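Local atomic coordinates of GrpB family protein (Enterococcus faecalis, PDB entry 2NRK), a protein that is of unknown function but belongs to the GrpB (UPF0157) family, whose fold is probably related to that of nucleotidyltransferases. Residues E38-L48 with H117-R125; I130-L141 with K156-E166. All blocks are in the same frame, centred on the assembly; numbering follows the deposited sequence.

Interaction 1 of 2, residues E38-L48 with H117-R125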
loop_
_atom_site.group_PDB
_atom_site.type_symbol
_atom_site.label_atom_id
_atom_site.label_comp_id
_atom_site.label_asym_id
_atom_site.label_seq_id
_atom_site.Cartn_x
_atom_site.Cartn_y
_atom_site.Cartn_z
ATOM N N GLU A 38 -7.422 5.928 10.866
ATOM C CA GLU A 38 -8.279 6.180 9.695
ATOM C C GLU A 38 -9.703 5.652 9.955
ATOM O O GLU A 38 -9.890 4.585 10.557
ATOM C CB GLU A 38 -7.705 5.449 8.462
ATOM C CG GLU A 38 -6.356 5.994 7.939
ATOM C CD GLU A 38 -6.471 7.079 6.907
ATOM O OE1 GLU A 38 -7.574 7.664 6.686
ATOM O OE2 GLU A 38 -5.406 7.382 6.308
ATOM N N HIS A 39 -10.679 6.389 9.439
ATOM C CA HIS A 39 -12.065 5.931 9.445
ATOM C C HIS A 39 -12.219 5.034 8.228
ATOM O O HIS A 39 -11.913 5.437 7.089
ATOM C CB HIS A 39 -12.952 7.187 9.317
ATOM C CG HIS A 39 -14.402 6.937 9.572
ATOM N ND1 HIS A 39 -15.334 7.926 9.396
ATOM C CD2 HIS A 39 -15.086 5.830 9.953
ATOM C CE1 HIS A 39 -16.542 7.453 9.669
ATOM N NE2 HIS A 39 -16.423 6.180 10.014
ATOM N N ILE A 40 -12.681 3.808 8.452
ATOM C CA ILE A 40 -12.808 2.836 7.377
ATOM C C ILE A 40 -14.191 2.198 7.450
ATOM O O ILE A 40 -15.037 2.579 8.289
ATOM C CB ILE A 40 -11.675 1.799 7.393
ATOM C CG1 ILE A 40 -11.596 1.051 8.743
ATOM C CG2 ILE A 40 -10.348 2.465 7.027
ATOM C CD1 ILE A 40 -11.022 -0.373 8.660
ATOM N N GLY A 41 -14.438 1.245 6.554
ATOM C CA GLY A 41 -15.703 0.493 6.555
ATOM C C GLY A 41 -16.850 1.338 6.028
ATOM O O GLY A 41 -16.622 2.454 5.577
ATOM N N SER A 42 -18.070 0.806 6.098
ATOM C CA SER A 42 -19.181 1.512 5.421
ATOM C C SER A 42 -19.486 2.865 6.032
ATOM O O SER A 42 -19.924 3.780 5.293
ATOM C CB SER A 42 -20.425 0.635 5.378
ATOM O OG SER A 42 -20.161 -0.449 4.501
ATOM N N THR A 43 -19.255 3.035 7.342
ATOM C CA THR A 43 -19.614 4.347 7.942
ATOM C C THR A 43 -18.674 5.484 7.505
ATOM O O THR A 43 -18.972 6.663 7.743
ATOM C CB THR A 43 -19.742 4.326 9.503
ATOM O OG1 THR A 43 -18.438 4.183 10.082
ATOM C CG2 THR A 43 -20.722 3.232 9.984
ATOM N N SER A 44 -17.576 5.135 6.832
ATOM C CA SER A 44 -16.602 6.118 6.346
ATOM C C SER A 44 -16.925 6.577 4.912
ATOM O O SER A 44 -16.179 7.374 4.361
ATOM C CB SER A 44 -15.168 5.541 6.399
ATOM O OG SER A 44 -14.952 4.583 5.368
ATOM N N VAL A 45 -18.008 6.056 4.324
ATOM C CA VAL A 45 -18.375 6.396 2.945
ATOM C C VAL A 45 -19.619 7.276 2.995
ATOM O O VAL A 45 -20.724 6.793 3.277
ATOM C CB VAL A 45 -18.657 5.124 2.128
ATOM C CG1 VAL A 45 -19.065 5.496 0.677
ATOM C CG2 VAL A 45 -17.427 4.222 2.126
ATOM N N PRO A 46 -19.456 8.588 2.781
ATOM C CA PRO A 46 -20.650 9.407 2.844
ATOM C C PRO A 46 -21.812 8.912 1.971
ATOM O O PRO A 46 -21.619 8.502 0.813
ATOM C CB PRO A 46 -20.156 10.791 2.371
ATOM C CG PRO A 46 -18.698 10.810 2.883
ATOM C CD PRO A 46 -18.224 9.384 2.601
ATOM N N ASN A 47 -22.993 8.922 2.584
ATOM C CA ASN A 47 -24.269 8.540 1.959
ATOM C C ASN A 47 -24.468 7.029 1.741
ATOM O O ASN A 47 -25.453 6.605 1.124
ATOM C CB ASN A 47 -24.541 9.370 0.696
ATOM C CG ASN A 47 -24.392 10.861 0.942
ATOM O OD1 ASN A 47 -24.847 11.388 1.963
ATOM N ND2 ASN A 47 -23.756 11.552 0.008
ATOM N N LEU A 48 -23.575 6.221 2.295
ATOM C CA LEU A 48 -23.747 4.769 2.215
ATOM C C LEU A 48 -24.557 4.277 3.414
ATOM O O LEU A 48 -24.220 4.565 4.556
ATOM C CB LEU A 48 -22.376 4.061 2.182
ATOM C CG LEU A 48 -22.379 2.531 2.184
ATOM C CD1 LEU A 48 -23.226 1.924 1.042
ATOM C CD2 LEU A 48 -20.896 2.061 2.110
ATOM N N HIS A 117 -8.392 -2.275 3.363
ATOM C CA HIS A 117 -9.380 -1.372 3.945
ATOM C C HIS A 117 -9.387 -0.012 3.272
ATOM O O HIS A 117 -10.452 0.483 2.934
ATOM C CB HIS A 117 -9.107 -1.179 5.444
ATOM C CG HIS A 117 -9.287 -2.429 6.247
ATOM N ND1 HIS A 117 -10.505 -3.076 6.341
ATOM C CD2 HIS A 117 -8.418 -3.147 7.001
ATOM C CE1 HIS A 117 -10.380 -4.130 7.137
ATOM N NE2 HIS A 117 -9.119 -4.210 7.532
ATOM N N LEU A 118 -8.213 0.606 3.090
ATOM C CA LEU A 118 -8.200 1.973 2.563
ATOM C C LEU A 118 -8.644 1.999 1.101
ATOM O O LEU A 118 -9.379 2.896 0.702
ATOM C CB LEU A 118 -6.804 2.627 2.686
ATOM C CG LEU A 118 -6.379 2.864 4.137
ATOM C CD1 LEU A 118 -4.884 3.311 4.142
ATOM C CD2 LEU A 118 -7.282 3.918 4.810
ATOM N N ALA A 119 -8.180 1.039 0.301
ATOM C CA ALA A 119 -8.556 1.054 -1.111
ATOM C C ALA A 119 -10.065 0.881 -1.251
ATOM O O ALA A 119 -10.688 1.577 -2.049
ATOM C CB ALA A 119 -7.800 -0.036 -1.888
ATOM N N PHE A 120 -10.640 -0.056 -0.477
ATOM C CA PHE A 120 -12.084 -0.358 -0.502
ATOM C C PHE A 120 -12.871 0.910 -0.197
ATOM O O PHE A 120 -13.765 1.286 -0.961
ATOM C CB PHE A 120 -12.389 -1.444 0.534
ATOM C CG PHE A 120 -13.841 -1.851 0.588
ATOM C CD1 PHE A 120 -14.389 -2.697 -0.371
ATOM C CD2 PHE A 120 -14.625 -1.434 1.658
ATOM C CE1 PHE A 120 -15.769 -3.106 -0.299
ATOM C CE2 PHE A 120 -15.988 -1.820 1.731
ATOM C CZ PHE A 120 -16.544 -2.643 0.761
ATOM N N ARG A 121 -12.489 1.600 0.879
ATOM C CA ARG A 121 -13.136 2.858 1.242
ATOM C C ARG A 121 -13.019 3.899 0.133
ATOM O O ARG A 121 -14.038 4.497 -0.295
ATOM C CB ARG A 121 -12.507 3.428 2.524
ATOM C CG ARG A 121 -13.113 4.797 2.892
ATOM C CD ARG A 121 -12.201 5.451 3.922
ATOM N NE ARG A 121 -10.973 5.948 3.281
ATOM C CZ ARG A 121 -9.957 6.492 3.953
ATOM N NH1 ARG A 121 -10.016 6.630 5.294
ATOM N NH2 ARG A 121 -8.877 6.902 3.297
ATOM N N ASN A 122 -11.794 4.113 -0.344
ATOM C CA ASN A 122 -11.565 5.187 -1.331
ATOM C C ASN A 122 -12.381 4.925 -2.590
ATOM O O ASN A 122 -12.969 5.843 -3.175
ATOM C CB ASN A 122 -10.082 5.307 -1.629
ATOM C CG ASN A 122 -9.282 5.816 -0.458
ATOM O OD1 ASN A 122 -9.829 6.210 0.586
ATOM N ND2 ASN A 122 -7.943 5.827 -0.619
ATOM N N TYR A 123 -12.419 3.666 -3.005
ATOM C CA TYR A 123 -13.137 3.268 -4.214
ATOM C C TYR A 123 -14.650 3.506 -4.057
ATOM O O TYR A 123 -15.300 4.015 -4.965
ATOM C CB TYR A 123 -12.848 1.790 -4.475
ATOM C CG TYR A 123 -13.385 1.245 -5.772
ATOM C CD1 TYR A 123 -12.906 1.713 -7.011
ATOM C CD2 TYR A 123 -14.360 0.239 -5.769
ATOM C CE1 TYR A 123 -13.409 1.194 -8.235
ATOM C CE2 TYR A 123 -14.838 -0.325 -6.987
ATOM C CZ TYR A 123 -14.353 0.177 -8.215
ATOM O OH TYR A 123 -14.801 -0.346 -9.411
ATOM N N LEU A 124 -15.226 3.133 -2.907
ATOM C CA LEU A 124 -16.669 3.382 -2.710
ATOM C C LEU A 124 -16.958 4.898 -2.689
ATOM O O LEU A 124 -17.972 5.327 -3.244
ATOM C CB LEU A 124 -17.174 2.759 -1.420
ATOM C CG LEU A 124 -17.215 1.238 -1.490
ATOM C CD1 LEU A 124 -17.702 0.681 -0.139
ATOM C CD2 LEU A 124 -18.135 0.741 -2.629
ATOM N N ARG A 125 -16.072 5.677 -2.060
ATOM C CA ARG A 125 -16.236 7.129 -2.020
ATOM C C ARG A 125 -16.254 7.726 -3.413
ATOM O O ARG A 125 -16.955 8.717 -3.631
ATOM C CB ARG A 125 -15.092 7.776 -1.234
ATOM C CG ARG A 125 -15.210 7.565 0.281
ATOM C CD ARG A 125 -13.990 8.142 0.989
ATOM N NE ARG A 125 -14.178 8.186 2.445
ATOM C CZ ARG A 125 -13.319 8.732 3.312
ATOM N NH1 ARG A 125 -12.151 9.238 2.884
ATOM N NH2 ARG A 125 -13.610 8.760 4.622
HETATM O O HOH W 1 -6.095 7.961 3.793
HETATM O O HOH W 2 -12.896 0.107 4.424
#
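The guanidinium of Arg121 lies between Leu118 CD2 on one face and Arg125 NH1 on the other, while the carboxylate of Glu38, the carbonyl of His39 and a water line its edge. From that edge NH1 makes two bonds: one to Glu38 OE1 at 3.0 Å, nearly straight and part of a salt bridge, and one to His39 O at 2.9 Å. The carboxylate plane is turned 63° from the guanidinium, and OE1 is met from above its plane; the water closes a second path, from Glu38 OE2 to Arg121 NH2. NE and NH2 both hold Asn122 OD1, which fixes the rotation of the group. A bend at chi3 (74°) swings the head of Arg121 toward the strand.

Arg125 reaches its partner by an extended chain and grips Ser44 O side-on, NE and NH2 each at 2.9 Å, with the centre of its guanidinium lying over Arg121 CD. Ser44 CB in turn sits over the centre of the His39 ring, and the hydroxyl is turned back to Gly41 O. On the His117 ring, Ile40 CD1 makes a CH-pi contact 3.8 Å from the centroid; His117 NE2 is hydrogen-bonded to Tyr106 OH.

Here helix 111-126 packs against the outermost strand 34-40 of the mixed sheet and the loop after it, where Gly41 leads into a short 3-10 turn (Ser42-Ser44); a Gly-Ser pair here is consistent with the one that follows the first strand in nucleotidyltransferase folds. A second water joins Gly41 N to His117 O. Beyond the turn the chemistry becomes apolar: Val45 CG2 meets Leu124 CB at 3.8 Å, and Leu48 CD2 touches Leu124 CD1 at 4.1 Å.

Interaction 2 of 2, residues I130-L141 with K156-E166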
loop_
_atom_site.group_PDB
_atom_site.type_symbol
_atom_site.label_atom_id
_atom_site.label_comp_id
_atom_site.label_asym_id
_atom_site.label_seq_id
_atom_site.Cartn_x
_atom_site.Cartn_y
_atom_site.Cartn_z
ATOM N N ILE A 130 -21.709 2.219 -7.244
ATOM C CA ILE A 130 -21.296 0.981 -6.608
ATOM C C ILE A 130 -21.689 0.997 -5.126
ATOM O O ILE A 130 -22.191 -0.011 -4.606
ATOM C CB ILE A 130 -19.780 0.732 -6.778
ATOM C CG1 ILE A 130 -19.484 0.546 -8.279
ATOM C CG2 ILE A 130 -19.390 -0.518 -6.013
ATOM C CD1 ILE A 130 -17.967 0.462 -8.614
ATOM N N ALA A 131 -21.475 2.130 -4.461
ATOM C CA ALA A 131 -21.904 2.255 -3.064
ATOM C C ALA A 131 -23.423 2.023 -2.949
ATOM O O ALA A 131 -23.878 1.358 -2.034
ATOM C CB ALA A 131 -21.521 3.606 -2.498
ATOM N N THR A 132 -24.206 2.564 -3.889
ATOM C CA THR A 132 -25.657 2.371 -3.873
ATOM C C THR A 132 -26.020 0.894 -4.036
ATOM O O THR A 132 -26.905 0.397 -3.340
ATOM C CB THR A 132 -26.324 3.256 -4.922
ATOM O OG1 THR A 132 -26.067 4.622 -4.570
ATOM C CG2 THR A 132 -27.836 2.996 -4.973
ATOM N N THR A 133 -25.293 0.187 -4.902
ATOM C CA THR A 133 -25.506 -1.251 -5.100
ATOM C C THR A 133 -25.264 -1.981 -3.789
ATOM O O THR A 133 -26.063 -2.843 -3.402
ATOM C CB THR A 133 -24.592 -1.802 -6.237
ATOM O OG1 THR A 133 -25.014 -1.193 -7.452
ATOM C CG2 THR A 133 -24.740 -3.318 -6.401
ATOM N N TYR A 134 -24.182 -1.598 -3.109
ATOM C CA TYR A 134 -23.770 -2.217 -1.855
ATOM C C TYR A 134 -24.798 -1.935 -0.758
ATOM O O TYR A 134 -25.235 -2.856 -0.059
ATOM C CB TYR A 134 -22.427 -1.647 -1.461
ATOM C CG TYR A 134 -21.806 -2.270 -0.250
ATOM C CD1 TYR A 134 -22.025 -3.599 0.067
ATOM C CD2 TYR A 134 -20.908 -1.530 0.513
ATOM C CE1 TYR A 134 -21.400 -4.179 1.188
ATOM C CE2 TYR A 134 -20.282 -2.083 1.624
ATOM C CZ TYR A 134 -20.530 -3.414 1.928
ATOM O OH TYR A 134 -19.883 -3.927 3.021
ATOM N N GLY A 135 -25.231 -0.675 -0.648
ATOM C CA GLY A 135 -26.246 -0.336 0.359
ATOM C C GLY A 135 -27.559 -1.064 0.145
ATOM O O GLY A 135 -28.196 -1.536 1.111
ATOM N N THR A 136 -27.966 -1.184 -1.125
ATOM C CA THR A 136 -29.196 -1.870 -1.493
ATOM C C THR A 136 -29.094 -3.347 -1.113
ATOM O O THR A 136 -30.036 -3.913 -0.581
ATOM C CB THR A 136 -29.518 -1.670 -2.996
ATOM O OG1 THR A 136 -29.838 -0.288 -3.203
ATOM C CG2 THR A 136 -30.720 -2.518 -3.437
ATOM N N LEU A 137 -27.947 -3.953 -1.382
ATOM C CA LEU A 137 -27.723 -5.340 -1.018
ATOM C C LEU A 137 -27.829 -5.528 0.491
ATOM O O LEU A 137 -28.472 -6.460 0.958
ATOM C CB LEU A 137 -26.367 -5.825 -1.526
ATOM C CG LEU A 137 -25.890 -7.191 -1.044
ATOM C CD1 LEU A 137 -26.899 -8.273 -1.478
ATOM C CD2 LEU A 137 -24.544 -7.439 -1.632
ATOM N N LYS A 138 -27.197 -4.638 1.248
ATOM C CA LYS A 138 -27.195 -4.779 2.708
ATOM C C LYS A 138 -28.617 -4.656 3.257
ATOM O O LYS A 138 -29.013 -5.411 4.157
ATOM C CB LYS A 138 -26.239 -3.762 3.351
ATOM C CG LYS A 138 -24.746 -4.081 3.111
ATOM C CD LYS A 138 -23.811 -3.239 4.006
ATOM C CE LYS A 138 -23.583 -1.876 3.421
ATOM N NZ LYS A 138 -22.873 -0.960 4.366
ATOM N N LYS A 139 -29.401 -3.734 2.687
ATOM C CA LYS A 139 -30.758 -3.526 3.142
ATOM C C LYS A 139 -31.595 -4.759 2.827
ATOM O O LYS A 139 -32.375 -5.209 3.674
ATOM C CB LYS A 139 -31.355 -2.252 2.519
ATOM C CG LYS A 139 -30.785 -0.978 3.147
ATOM C CD LYS A 139 -31.494 0.295 2.684
ATOM C CE LYS A 139 -30.857 0.904 1.449
ATOM N NZ LYS A 139 -31.579 2.144 0.992
ATOM N N GLN A 140 -31.414 -5.311 1.623
ATOM C CA GLN A 140 -32.076 -6.553 1.200
ATOM C C GLN A 140 -31.731 -7.733 2.109
ATOM O O GLN A 140 -32.607 -8.514 2.500
ATOM C CB GLN A 140 -31.697 -6.900 -0.244
ATOM C CG GLN A 140 -32.582 -6.268 -1.309
ATOM C CD GLN A 140 -32.088 -6.514 -2.737
ATOM O OE1 GLN A 140 -31.353 -7.475 -3.019
ATOM N NE2 GLN A 140 -32.496 -5.638 -3.647
ATOM N N LEU A 141 -30.449 -7.877 2.425
ATOM C CA LEU A 141 -29.989 -8.957 3.307
ATOM C C LEU A 141 -30.646 -8.876 4.689
ATOM O O LEU A 141 -31.145 -9.879 5.201
ATOM C CB LEU A 141 -28.468 -8.975 3.440
ATOM C CG LEU A 141 -27.729 -9.525 2.225
ATOM C CD1 LEU A 141 -26.274 -9.139 2.293
ATOM C CD2 LEU A 141 -27.883 -11.050 2.131
ATOM N N LYS A 156 -22.745 -10.953 2.236
ATOM C CA LYS A 156 -22.215 -9.864 1.428
ATOM C C LYS A 156 -20.807 -10.232 0.922
ATOM O O LYS A 156 -20.154 -9.427 0.248
ATOM C CB LYS A 156 -22.084 -8.558 2.256
ATOM C CG LYS A 156 -23.015 -8.379 3.455
ATOM C CD LYS A 156 -22.273 -7.767 4.640
ATOM C CE LYS A 156 -21.968 -6.300 4.426
ATOM N NZ LYS A 156 -20.844 -5.782 5.295
ATOM N N ASP A 157 -20.321 -11.421 1.275
ATOM C CA ASP A 157 -18.876 -11.689 1.201
ATOM C C ASP A 157 -18.313 -11.662 -0.220
ATOM O O ASP A 157 -17.257 -11.061 -0.461
ATOM C CB ASP A 157 -18.519 -13.040 1.860
ATOM C CG ASP A 157 -17.014 -13.318 1.856
ATOM O OD1 ASP A 157 -16.256 -12.568 2.506
ATOM O OD2 ASP A 157 -16.571 -14.286 1.193
ATOM N N ALA A 158 -19.017 -12.317 -1.142
ATOM C CA ALA A 158 -18.561 -12.402 -2.543
ATOM C C ALA A 158 -18.532 -11.001 -3.179
ATOM O O ALA A 158 -17.605 -10.673 -3.950
ATOM C CB ALA A 158 -19.461 -13.350 -3.352
ATOM N N PHE A 159 -19.545 -10.191 -2.862
ATOM C CA PHE A 159 -19.617 -8.820 -3.356
ATOM C C PHE A 159 -18.439 -8.020 -2.822
ATOM O O PHE A 159 -17.726 -7.343 -3.570
ATOM C CB PHE A 159 -20.932 -8.150 -2.941
ATOM C CG PHE A 159 -21.014 -6.686 -3.352
ATOM C CD1 PHE A 159 -21.381 -6.332 -4.645
ATOM C CD2 PHE A 159 -20.663 -5.677 -2.453
ATOM C CE1 PHE A 159 -21.467 -4.983 -5.032
ATOM C CE2 PHE A 159 -20.725 -4.364 -2.832
ATOM C CZ PHE A 159 -21.127 -3.998 -4.120
ATOM N N ILE A 160 -18.217 -8.116 -1.517
ATOM C CA ILE A 160 -17.098 -7.376 -0.915
ATOM C C ILE A 160 -15.747 -7.770 -1.542
ATOM O O ILE A 160 -14.941 -6.890 -1.861
ATOM C CB ILE A 160 -17.079 -7.557 0.622
ATOM C CG1 ILE A 160 -18.272 -6.797 1.216
ATOM C CG2 ILE A 160 -15.720 -7.095 1.190
ATOM C CD1 ILE A 160 -18.602 -7.220 2.692
ATOM N N LYS A 161 -15.485 -9.065 -1.712
ATOM C CA LYS A 161 -14.224 -9.500 -2.344
ATOM C C LYS A 161 -14.081 -8.951 -3.764
ATOM O O LYS A 161 -13.007 -8.505 -4.156
ATOM C CB LYS A 161 -14.081 -11.030 -2.350
ATOM C CG LYS A 161 -13.946 -11.653 -0.959
ATOM C CD LYS A 161 -12.517 -11.714 -0.448
ATOM C CE LYS A 161 -12.400 -12.717 0.714
ATOM N NZ LYS A 161 -13.241 -12.294 1.862
ATOM N N LYS A 162 -15.179 -8.949 -4.518
ATOM C CA LYS A 162 -15.142 -8.411 -5.883
ATOM C C LYS A 162 -14.759 -6.924 -5.850
ATOM O O LYS A 162 -13.887 -6.452 -6.611
ATOM C CB LYS A 162 -16.522 -8.559 -6.548
ATOM C CG LYS A 162 -16.558 -7.929 -7.935
ATOM C CD LYS A 162 -17.928 -8.046 -8.601
ATOM C CE LYS A 162 -17.727 -7.907 -10.113
ATOM N NZ LYS A 162 -18.940 -7.720 -10.890
ATOM N N ILE A 163 -15.436 -6.183 -4.998
ATOM C CA ILE A 163 -15.194 -4.746 -4.893
ATOM C C ILE A 163 -13.791 -4.447 -4.357
ATOM O O ILE A 163 -13.127 -3.491 -4.799
ATOM C CB ILE A 163 -16.303 -4.051 -4.045
ATOM C CG1 ILE A 163 -17.666 -4.249 -4.729
ATOM C CG2 ILE A 163 -15.962 -2.538 -3.805
ATOM C CD1 ILE A 163 -17.679 -3.891 -6.241
ATOM N N GLU A 164 -13.351 -5.251 -3.394
ATOM C CA GLU A 164 -11.984 -5.045 -2.844
ATOM C C GLU A 164 -10.942 -5.188 -3.965
ATOM O O GLU A 164 -9.922 -4.469 -3.996
ATOM C CB GLU A 164 -11.681 -6.062 -1.744
ATOM C CG GLU A 164 -12.346 -5.694 -0.405
ATOM C CD GLU A 164 -12.129 -6.759 0.709
ATOM O OE1 GLU A 164 -11.767 -7.922 0.398
ATOM O OE2 GLU A 164 -12.330 -6.384 1.909
ATOM N N LYS A 165 -11.180 -6.127 -4.861
ATOM C CA LYS A 165 -10.257 -6.359 -5.965
ATOM C C LYS A 165 -10.279 -5.181 -6.941
ATOM O O LYS A 165 -9.226 -4.664 -7.332
ATOM C CB LYS A 165 -10.606 -7.687 -6.648
ATOM C CG LYS A 165 -9.755 -8.015 -7.827
ATOM C CD LYS A 165 -9.923 -9.522 -8.177
ATOM C CE LYS A 165 -9.299 -9.830 -9.521
ATOM N NZ LYS A 165 -9.495 -11.284 -9.926
ATOM N N GLU A 166 -11.475 -4.739 -7.342
ATOM C CA GLU A 166 -11.606 -3.562 -8.191
ATOM C C GLU A 166 -10.945 -2.353 -7.520
ATOM O O GLU A 166 -10.270 -1.547 -8.187
ATOM C CB GLU A 166 -13.072 -3.231 -8.446
ATOM C CG GLU A 166 -13.795 -4.290 -9.279
ATOM C CD GLU A 166 -15.252 -3.924 -9.610
ATOM O OE1 GLU A 166 -15.738 -2.839 -9.234
ATOM O OE2 GLU A 166 -15.927 -4.748 -10.262
#
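Aromatic and aliphatic packing carries most of this contact, with Phe159 as its central side chain. Its ring enters helix 130-141 as a knob, seated among Ile130, Thr133, Tyr134 and Leu137. A chi1 of 176°, which sets CG opposite the backbone N, extends the ring from its own helix toward that hole. The rings of Phe159 and Tyr134 are near parallel, 24° between planes, but strongly offset, with little overlap, the centroids standing 5.2 Å from each other. The closest approach, Tyr134 CD1 to Phe159 CE2 at 3.3 Å, is oblique to both rings. Thr133 CG2 and Leu137 CD2 approach the Phe159 ring obliquely, Leu137 CD2 coming 3.9 Å from Phe159 CB, while Ile163 CG1 from the same helix lies over one of its faces. Farther along, Ile130 CG2 meets Ile163 CD1 at 3.8 Å, the two branches lying alongside but pointing opposite ways.

A single hydrogen bond crosses between the segments, from Lys156 NZ to Tyr134 OH at 3.1 Å. Lys156 gets there by bending at chi2 and chi3, and its chain makes apolar contacts on the way: CG against Leu141 CD1 at 3.5 Å, and CE against Lys138 CD at 3.6 Å. Lys138 CE covers the centre of one face of the Tyr134 ring. Lys138 NZ lies near Lys156 NZ, and the like charges would probably disfavour closer approach; Ala49 O and Ser42 OG hold Lys138 NZ instead.

Helix 111-126 backs the same layer, through Tyr123 and Leu124 against Ile130 and Phe120 against Ile163. The two segments run nearly antiparallel, at 166°, and their axes come no closer than 11.4 Å, a wide spacing filled by large side chains: antiparallel helix packing between helices 128-142 and 157-171, with a knob-into-hole at Phe159.

In the fold
Interaction 1 is a buried contact, closer to the centre of the chain than interaction 2, and joins the edge of the sheet to helix 111-126; interaction 2 is partly buried and pairs two helices. The chemistry follows: arginines bind backbone carbonyls and a carboxylate in the first, whereas rings and aliphatic branches dominate the second, with one lysine–tyrosine bond. They share no segment, but the centres of the two interactions lie about 12 Å apart, and helices 111-126 and 128-142 follow one another in the chain. Polar side chains link them: Ser42 OG with Lys138 NZ, and Tyr123 OH with Glu166 OE1, both probable hydrogen bonds. Packing of Leu48 CD1 on Ala131 O adds to the seam.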